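Local coordinates for putative endoribonuclease (Klebsiella pneumoniae, PDB 3LYB), which is probably an endoribonuclease of the L-PSP family in the YjgF-like clan, although its precise biochemical role remains uncertain, at residues 73-76 against 77-81; 57-60 against 61-64; 88-91 against 92-95. All coordinates share one frame; numbering follows the deposited sequence.

Overall arrangement
Contacts 1 and 2 belong to the long helix 60-85, and contact 3 follows where the chain leaves that helix for strand 94-101. Contact 1 is the buried middle, close to the centre of the chain: apolar side chains reach the sheet and helix 107-115, and charged groups pair along another side. Contact 2, at the surface, opens the helix with polar groups and meets two other subunits; its centre is about 22 Å from that of contact 1. Contact 3 is partly buried, and joins a polar turn to a selenomethionine that packs on Leu77 and Ile80 of contact 1. Contacts 2 and 3 lie on opposite sides of the chain's centre.

Contact 1 of 3, residues 73-76 against 77-81; sequences SWYV and LESIR
Leu77 N and Glu78 N donate to Ser73 O and Trp74 O at 2.9 and 2.8 Å in regular i to i+4 helical bonds, and Ile80 N closes on Val76 O in the same manner. Between these, Tyr75 O receives both the backbone N of Ser79 and its hydroxyl, with OG 2.8 Å from that oxygen. The side chain of Ser79 thereby folds back on its own helix, and the Tyr75 ring meets OG obliquely. The side chains of Trp74 and Glu78, one turn apart, run alongside each other in the same direction. The CB of Glu78 sits over one face of the indole, 4.2 Å from the centroid of the six-membered ring in a CH-pi contact, while its CG approaches CZ2 of Trp74. These contacts belong to the middle of helix 60-85, largely buried, which lies against the sheet of this YjgF-like fold; Val76 and Ile80 face strand 141-148, Leu77 rests on helix 107-115, and Trp74 is covered by Val50 and Leu54 of helix 48-54. Between the two sheet-facing residues, CG1 of Val76 comes within 4.3 Å of CD1 of Ile80. Beyond the indole the Glu78 chain turns at chi2 (71°), bringing its carboxylate within reach of Arg81; the carboxylate plane lies 6° from that of the Trp74 ring. There OE1 of Glu78 takes a hydrogen bond from Arg81 NE at 2.9 Å, arriving from above the carboxylate plane, and OE2 forms a salt bridge with NH2 of the same arginine. Arg82 NE is a second cationic partner of OE2, so two arginines share one carboxylate, an arrangement likely to favour its ionised form.

Contact 2 of 3, residues 57-60 against 61-64; sequences TGEF and STDA
Asp63 reaches back from the first turn of helix 60-85 to Thr57 and Gly58, the residues that lead into it. Its CB lies 3.2 Å from Glu59 O, the same carbonyl that accepts the Asp63 backbone N in a helical bond. From there CG stands anti to the carbonyl carbon (chi1 -81°), which aims the carboxylate at the preceding loop. OD1 of Asp63 takes a nearly straight bond from Thr57 N at 3.0 Å on its syn lone pair, the hydroxyl OG1 of Thr57 adding a weak second bond. It also receives NE2 of Gln66, one turn further along the helix. The other oxygen, OD2 of Asp63, is met by Gly58 N at 3.0 Å from above the carboxylate plane (37° out of it). Both oxygens are thus used on consecutive backbone N-H groups, which fixes the rotation of the carboxylate. The hydroxyl of Thr57 works in the other sense as well: OG1 accepts Glu59 N at 3.3 Å. Across the same turn, Thr62 OG1 donates to OE1 of Glu59 at 2.6 Å, with the hydroxyl well above the plane of that carboxylate. OE1 has a further hydrogen-bonding partner in Ser111 of a second subunit, whose Phe107 packs on Glu59, Ser61 and Thr62; Phe60 and Ala64 meet Pro135 of a third subunit. The arrangement is that of a helix start at a subunit interface: an ST turn at Thr57, Glu59 at the N-cap position, and an aspartate of the first turn holding the entering loop.

Contact 3 of 3, residues 88-91 against 92-95; sequences GGQM and SDVI
The turn that brings the chain from helix 60-85 into strand 94-101 is built on Gln90 and Asp93. Just before it, helix 60-85 stops in a Schellman motif with Gly88, at positive phi, in the C-prime position and Gly89 N bonding back to Val84 O. The chain then closes a short 3-10 turn. Asp93 N donates to Gln90 O at 2.9 Å, approaching from above the carbonyl plane, and in return OD2 of Asp93 accepts Gln90 N at 2.8 Å in an almost straight bond (N-H...O 173°). That second bond reaches OD2 on its anti side, somewhat out of the carboxylate plane. With its CG anti to the carbonyl carbon (chi1 -50°), Asp93 swings its carboxylate back over the start of the turn, where OD2 also lies alongside CG of Gln90 and close to CA of Gly89. The Gln90 side chain extends past this point, its amide turned 72° from the carboxylate, and CD comes 3.3 Å from OG of Ser92. One residue on, Val94 N bonds to Met91 O at 3.3 Å, again from well above the carbonyl plane. The apolar half of the contact lies inward: SE of Met91, a selenomethionine, is 4.3 Å from CG2 of Val94. The Met91 side chain kinks at its second torsion, and SE and CE rest on Leu77, Ile80 and Arg81 of helix 60-85, while Val94 touches Val84 of that helix and Ala145 of strand 141-148. Backbone bonds of Asp93 with Trp148 and of Ile95 with Val124 tie the exit of the turn to neighbouring strands. Reciprocal bonding between first and fourth residues makes this a 3-10 turn in which the aspartate side chain returns to the first N-H, here in the helix-to-strand connection of the YjgF-like fold.

Contact 1 of 3, residues 73-76 against 77-81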
ATOM      1  N   SER B  73       3.367  19.854 -21.647  1.00 29.94           N
ATOM      2  CA  SER B  73       3.295  21.227 -21.206  1.00 30.95           C
ATOM      3  C   SER B  73       3.231  22.131 -22.420  1.00 31.83           C
ATOM      4  O   SER B  73       2.403  23.061 -22.494  1.00 31.47           O
ATOM      5  CB  SER B  73       4.495  21.591 -20.340  1.00 30.70           C
ATOM      6  OG  SER B  73       4.557  20.763 -19.189  1.00 31.27           O
ATOM      7  N   TRP B  74       4.098  21.838 -23.387  1.00 32.95           N
ATOM      8  CA  TRP B  74       4.221  22.714 -24.515  1.00 33.85           C
ATOM      9  C   TRP B  74       2.874  22.689 -25.232  1.00 34.43           C
ATOM     10  O   TRP B  74       2.261  23.733 -25.482  1.00 34.99           O
ATOM     11  CB  TRP B  74       5.377  22.309 -25.434  1.00 34.01           C
ATOM     12  CG  TRP B  74       5.323  23.095 -26.703  1.00 35.24           C
ATOM     13  CD1 TRP B  74       5.816  24.358 -26.911  1.00 35.47           C
ATOM     14  CD2 TRP B  74       4.659  22.715 -27.917  1.00 35.35           C
ATOM     15  NE1 TRP B  74       5.524  24.773 -28.193  1.00 36.86           N
ATOM     16  CE2 TRP B  74       4.819  23.783 -28.833  1.00 37.15           C
ATOM     17  CE3 TRP B  74       3.964  21.568 -28.324  1.00 36.04           C
ATOM     18  CZ2 TRP B  74       4.305  23.738 -30.140  1.00 37.19           C
ATOM     19  CZ3 TRP B  74       3.453  21.512 -29.624  1.00 37.59           C
ATOM     20  CH2 TRP B  74       3.634  22.595 -30.519  1.00 38.48           C
ATOM     21  N   TYR B  75       2.398  21.483 -25.508  1.00 34.47           N
ATOM     22  CA  TYR B  75       1.145  21.290 -26.208  1.00 34.89           C
ATOM     23  C   TYR B  75      -0.012  22.040 -25.561  1.00 34.42           C
ATOM     24  O   TYR B  75      -0.884  22.560 -26.233  1.00 34.55           O
ATOM     25  CB  TYR B  75       0.848  19.793 -26.296  1.00 35.21           C
ATOM     26  CG  TYR B  75      -0.034  19.451 -27.445  1.00 38.11           C
ATOM     27  CD1 TYR B  75       0.512  19.052 -28.670  1.00 40.77           C
ATOM     28  CD2 TYR B  75      -1.428  19.551 -27.332  1.00 40.95           C
ATOM     29  CE1 TYR B  75      -0.316  18.750 -29.764  1.00 42.95           C
ATOM     30  CE2 TYR B  75      -2.265  19.244 -28.411  1.00 42.82           C
ATOM     31  CZ  TYR B  75      -1.705  18.858 -29.624  1.00 44.32           C
ATOM     32  OH  TYR B  75      -2.545  18.563 -30.691  1.00 48.86           O
ATOM     33  N   VAL B  76      -0.019  22.098 -24.243  1.00 34.60           N
ATOM     34  CA  VAL B  76      -1.117  22.724 -23.539  1.00 34.42           C
ATOM     35  C   VAL B  76      -0.987  24.228 -23.618  1.00 34.92           C
ATOM     36  O   VAL B  76      -1.965  24.932 -23.880  1.00 34.27           O
ATOM     37  CB  VAL B  76      -1.168  22.284 -22.050  1.00 34.36           C
ATOM     38  CG1 VAL B  76      -1.916  23.313 -21.182  1.00 31.97           C
ATOM     39  CG2 VAL B  76      -1.809  20.946 -21.943  1.00 32.75           C
ATOM     40  N   LEU B  77       0.227  24.704 -23.351  1.00 35.90           N
ATOM     41  CA  LEU B  77       0.513  26.127 -23.380  1.00 37.03           C
ATOM     42  C   LEU B  77       0.268  26.744 -24.755  1.00 38.13           C
ATOM     43  O   LEU B  77      -0.366  27.795 -24.860  1.00 38.53           O
ATOM     44  CB  LEU B  77       1.918  26.394 -22.881  1.00 36.59           C
ATOM     45  CG  LEU B  77       2.049  26.250 -21.362  1.00 36.73           C
ATOM     46  CD1 LEU B  77       3.489  26.398 -20.922  1.00 36.71           C
ATOM     47  CD2 LEU B  77       1.171  27.259 -20.615  1.00 36.45           C
ATOM     48  N   GLU B  78       0.723  26.056 -25.801  1.00 39.45           N
ATOM     49  CA  GLU B  78       0.468  26.468 -27.179  1.00 40.80           C
ATOM     50  C   GLU B  78      -1.018  26.446 -27.537  1.00 41.13           C
ATOM     51  O   GLU B  78      -1.479  27.299 -28.293  1.00 41.84           O
ATOM     52  CB  GLU B  78       1.301  25.629 -28.161  1.00 40.93           C
ATOM     53  CG  GLU B  78       1.043  25.894 -29.662  1.00 43.07           C
ATOM     54  CD  GLU B  78       1.561  27.259 -30.175  1.00 46.04           C
ATOM     55  OE1 GLU B  78       2.314  27.952 -29.443  1.00 44.11           O
ATOM     56  OE2 GLU B  78       1.210  27.619 -31.331  1.00 46.81           O
ATOM     57  N   SER B  79      -1.768  25.488 -27.000  1.00 41.52           N
ATOM     58  CA  SER B  79      -3.224  25.474 -27.180  1.00 41.98           C
ATOM     59  C   SER B  79      -3.825  26.751 -26.635  1.00 42.11           C
ATOM     60  O   SER B  79      -4.662  27.377 -27.276  1.00 42.00           O
ATOM     61  CB  SER B  79      -3.860  24.289 -26.456  1.00 41.98           C
ATOM     62  OG  SER B  79      -3.499  23.069 -27.072  1.00 42.92           O
ATOM     63  N   ILE B  80      -3.383  27.132 -25.441  1.00 42.63           N
ATOM     64  CA  ILE B  80      -3.867  28.335 -24.802  1.00 43.05           C
ATOM     65  C   ILE B  80      -3.585  29.474 -25.741  1.00 43.95           C
ATOM     66  O   ILE B  80      -4.505  30.173 -26.125  1.00 44.44           O
ATOM     67  CB  ILE B  80      -3.276  28.539 -23.382  1.00 42.74           C
ATOM     68  CG1 ILE B  80      -3.974  27.588 -22.402  1.00 40.88           C
ATOM     69  CG2 ILE B  80      -3.475  29.965 -22.900  1.00 41.19           C
ATOM     70  CD1 ILE B  80      -3.228  27.376 -21.093  1.00 36.05           C
ATOM     71  N   ARG B  81      -2.339  29.613 -26.169  1.00 45.18           N
ATOM     72  CA  ARG B  81      -1.988  30.649 -27.136  1.00 46.56           C
ATOM     73  C   ARG B  81      -2.934  30.658 -28.327  1.00 47.48           C
ATOM     74  O   ARG B  81      -3.588  31.663 -28.573  1.00 48.30           O
ATOM     75  CB  ARG B  81      -0.543  30.529 -27.600  1.00 46.54           C
ATOM     76  CG  ARG B  81       0.032  31.833 -28.122  1.00 46.75           C
ATOM     77  CD  ARG B  81       1.513  31.698 -28.561  1.00 47.90           C
ATOM     78  NE  ARG B  81       1.726  30.815 -29.714  1.00 49.93           N
ATOM     79  CZ  ARG B  81       1.105  30.922 -30.893  1.00 51.88           C
ATOM     80  NH1 ARG B  81       0.175  31.853 -31.098  1.00 54.23           N
ATOM     81  NH2 ARG B  81       1.382  30.081 -31.872  1.00 50.81           N
TER

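Contact 2 of 3, residues 57-60 against 61-64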
ATOM      1  N   THR B  57      17.952  16.476 -25.403  1.00 41.28           N
ATOM      2  CA  THR B  57      19.414  16.344 -25.390  1.00 41.70           C
ATOM      3  C   THR B  57      19.905  15.410 -26.485  1.00 42.47           C
ATOM      4  O   THR B  57      21.087  15.404 -26.810  1.00 42.78           O
ATOM      5  CB  THR B  57      19.926  15.808 -24.045  1.00 41.58           C
ATOM      6  OG1 THR B  57      19.333  14.528 -23.805  1.00 42.34           O
ATOM      7  CG2 THR B  57      19.587  16.763 -22.907  1.00 40.01           C
ATOM      8  N   GLY B  58      19.001  14.603 -27.030  1.00 43.25           N
ATOM      9  CA  GLY B  58      19.375  13.628 -28.040  1.00 43.87           C
ATOM     10  C   GLY B  58      19.669  12.280 -27.438  1.00 44.63           C
ATOM     11  O   GLY B  58      19.700  11.283 -28.162  1.00 44.75           O
ATOM     12  N   GLU B  59      19.903  12.255 -26.118  1.00 45.43           N
ATOM     13  CA  GLU B  59      20.117  11.009 -25.357  1.00 45.84           C
ATOM     14  C   GLU B  59      18.820  10.252 -25.253  1.00 44.94           C
ATOM     15  O   GLU B  59      17.783  10.818 -24.914  1.00 45.36           O
ATOM     16  CB  GLU B  59      20.527  11.300 -23.931  1.00 46.38           C
ATOM     17  CG  GLU B  59      21.954  11.692 -23.678  1.00 50.31           C
ATOM     18  CD  GLU B  59      22.092  12.236 -22.244  1.00 56.42           C
ATOM     19  OE1 GLU B  59      21.697  11.519 -21.278  1.00 57.05           O
ATOM     20  OE2 GLU B  59      22.547  13.399 -22.081  1.00 59.02           O
ATOM     21  N   PHE B  60      18.878   8.959 -25.497  1.00 43.78           N
ATOM     22  CA  PHE B  60      17.673   8.181 -25.534  1.00 42.95           C
ATOM     23  C   PHE B  60      16.934   8.188 -24.185  1.00 42.39           C
ATOM     24  O   PHE B  60      15.741   8.485 -24.127  1.00 42.60           O
ATOM     25  CB  PHE B  60      17.961   6.751 -25.994  1.00 43.06           C
ATOM     26  CG  PHE B  60      16.764   5.883 -25.935  1.00 43.79           C
ATOM     27  CD1 PHE B  60      15.701   6.094 -26.826  1.00 43.85           C
ATOM     28  CD2 PHE B  60      16.651   4.910 -24.946  1.00 43.83           C
ATOM     29  CE1 PHE B  60      14.551   5.318 -26.760  1.00 44.22           C
ATOM     30  CE2 PHE B  60      15.508   4.123 -24.866  1.00 44.86           C
ATOM     31  CZ  PHE B  60      14.451   4.325 -25.775  1.00 44.44           C
ATOM     32  N   SER B  61      17.658   7.865 -23.118  1.00 41.46           N
ATOM     33  CA  SER B  61      17.086   7.654 -21.805  1.00 40.29           C
ATOM     34  C   SER B  61      16.629   8.940 -21.164  1.00 39.71           C
ATOM     35  O   SER B  61      15.591   8.966 -20.500  1.00 39.54           O
ATOM     36  CB  SER B  61      18.104   6.984 -20.896  1.00 40.37           C
ATOM     37  OG  SER B  61      18.221   5.618 -21.213  1.00 41.31           O
ATOM     38  N   THR B  62      17.411  10.002 -21.347  1.00 38.69           N
ATOM     39  CA  THR B  62      17.050  11.303 -20.805  1.00 37.50           C
ATOM     40  C   THR B  62      15.773  11.793 -21.486  1.00 36.51           C
ATOM     41  O   THR B  62      14.841  12.279 -20.819  1.00 35.51           O
ATOM     42  CB  THR B  62      18.181  12.336 -20.987  1.00 37.65           C
ATOM     43  OG1 THR B  62      19.365  11.888 -20.308  1.00 38.54           O
ATOM     44  CG2 THR B  62      17.771  13.686 -20.396  1.00 37.73           C
ATOM     45  N   ASP B  63      15.734  11.633 -22.811  1.00 35.23           N
ATOM     46  CA  ASP B  63      14.624  12.146 -23.593  1.00 34.52           C
ATOM     47  C   ASP B  63      13.354  11.365 -23.294  1.00 33.45           C
ATOM     48  O   ASP B  63      12.269  11.937 -23.267  1.00 32.92           O
ATOM     49  CB  ASP B  63      14.948  12.209 -25.099  1.00 34.54           C
ATOM     50  CG  ASP B  63      15.778  13.469 -25.488  1.00 36.54           C
ATOM     51  OD1 ASP B  63      16.030  14.354 -24.624  1.00 35.80           O
ATOM     52  OD2 ASP B  63      16.183  13.579 -26.680  1.00 39.51           O
ATOM     53  N   ALA B  64      13.490  10.071 -23.030  1.00 32.48           N
ATOM     54  CA  ALA B  64      12.340   9.266 -22.613  1.00 32.16           C
ATOM     55  C   ALA B  64      11.756   9.746 -21.290  1.00 32.06           C
ATOM     56  O   ALA B  64      10.548   9.804 -21.145  1.00 32.40           O
ATOM     57  CB  ALA B  64      12.714   7.803 -22.520  1.00 32.34           C
TER

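Contact 3 of 3, residues 88-91 against 92-95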
ATOM      1  N   GLY B  88      -8.797  37.225 -30.413  1.00 61.28           N
ATOM      2  CA  GLY B  88      -8.142  38.511 -30.638  1.00 61.11           C
ATOM      3  C   GLY B  88      -6.977  38.867 -29.729  1.00 61.08           C
ATOM      4  O   GLY B  88      -6.237  39.809 -30.027  1.00 61.12           O
ATOM      5  N   GLY B  89      -6.798  38.122 -28.633  1.00 60.75           N
ATOM      6  CA  GLY B  89      -5.771  38.437 -27.627  1.00 60.02           C
ATOM      7  C   GLY B  89      -4.457  37.713 -27.827  1.00 59.78           C
ATOM      8  O   GLY B  89      -4.372  36.811 -28.661  1.00 60.17           O
ATOM      9  N   GLN B  90      -3.445  38.106 -27.049  1.00 59.17           N
ATOM     10  CA  GLN B  90      -2.103  37.514 -27.098  1.00 58.84           C
ATOM     11  C   GLN B  90      -1.750  36.846 -25.765  1.00 58.43           C
ATOM     12  O   GLN B  90      -2.461  37.024 -24.765  1.00 58.40           O
ATOM     13  CB  GLN B  90      -1.080  38.602 -27.407  1.00 59.18           C
ATOM     14  CG  GLN B  90      -1.392  39.915 -26.686  1.00 60.60           C
ATOM     15  CD  GLN B  90      -0.367  41.023 -26.914  1.00 62.81           C
ATOM     16  OE1 GLN B  90      -0.685  42.208 -26.747  1.00 63.02           O
ATOM     17  NE2 GLN B  90       0.866  40.648 -27.272  1.00 62.50           N
HETATM   18  N   MSE B  91      -0.644  36.103 -25.734  1.00 57.53           N
HETATM   19  CA  MSE B  91      -0.237  35.415 -24.507  1.00 56.53           C
HETATM   20  C   MSE B  91      -0.180  36.335 -23.294  1.00 55.68           C
HETATM   21  O   MSE B  91      -0.445  35.900 -22.176  1.00 56.19           O
HETATM   22  CB  MSE B  91       1.090  34.668 -24.678  1.00 56.64           C
HETATM   23  CG  MSE B  91       1.292  33.501 -23.690  1.00 58.16           C
HETATM   24 SE   MSE B  91      -0.047  32.036 -23.838  1.00 62.28          SE
HETATM   25  CE  MSE B  91       0.379  30.987 -22.249  1.00 60.63           C
ATOM     26  N   SER B  92       0.134  37.607 -23.498  1.00 54.39           N
ATOM     27  CA  SER B  92       0.284  38.527 -22.366  1.00 53.08           C
ATOM     28  C   SER B  92      -1.030  39.066 -21.776  1.00 51.98           C
ATOM     29  O   SER B  92      -0.995  39.804 -20.804  1.00 51.99           O
ATOM     30  CB  SER B  92       1.228  39.666 -22.737  1.00 53.33           C
ATOM     31  OG  SER B  92       1.132  39.951 -24.126  1.00 53.93           O
ATOM     32  N   ASP B  93      -2.173  38.699 -22.359  1.00 50.83           N
ATOM     33  CA  ASP B  93      -3.497  39.036 -21.805  1.00 49.62           C
ATOM     34  C   ASP B  93      -4.047  37.898 -20.946  1.00 49.01           C
ATOM     35  O   ASP B  93      -5.075  38.043 -20.280  1.00 48.92           O
ATOM     36  CB  ASP B  93      -4.526  39.356 -22.909  1.00 49.97           C
ATOM     37  CG  ASP B  93      -4.016  40.370 -23.949  1.00 50.60           C
ATOM     38  OD1 ASP B  93      -3.538  41.460 -23.561  1.00 50.31           O
ATOM     39  OD2 ASP B  93      -4.101  40.069 -25.167  1.00 51.33           O
ATOM     40  N   VAL B  94      -3.380  36.749 -20.983  1.00 48.13           N
ATOM     41  CA  VAL B  94      -3.691  35.659 -20.073  1.00 47.36           C
ATOM     42  C   VAL B  94      -3.086  35.981 -18.722  1.00 46.54           C
ATOM     43  O   VAL B  94      -1.903  35.723 -18.520  1.00 47.33           O
ATOM     44  CB  VAL B  94      -3.063  34.347 -20.541  1.00 47.63           C
ATOM     45  CG1 VAL B  94      -3.522  33.209 -19.656  1.00 47.17           C
ATOM     46  CG2 VAL B  94      -3.407  34.068 -22.015  1.00 48.30           C
ATOM     47  N   ILE B  95      -3.878  36.542 -17.811  1.00 44.91           N
ATOM     48  CA  ILE B  95      -3.353  36.998 -16.516  1.00 44.09           C
ATOM     49  C   ILE B  95      -3.351  35.962 -15.370  1.00 42.63           C
ATOM     50  O   ILE B  95      -2.603  36.108 -14.391  1.00 42.79           O
ATOM     51  CB  ILE B  95      -4.092  38.259 -15.995  1.00 44.51           C
ATOM     52  CG1 ILE B  95      -5.592  37.995 -15.947  1.00 44.94           C
ATOM     53  CG2 ILE B  95      -3.756  39.483 -16.858  1.00 45.64           C
ATOM     54  CD1 ILE B  95      -6.209  38.348 -14.649  1.00 48.40           C
TER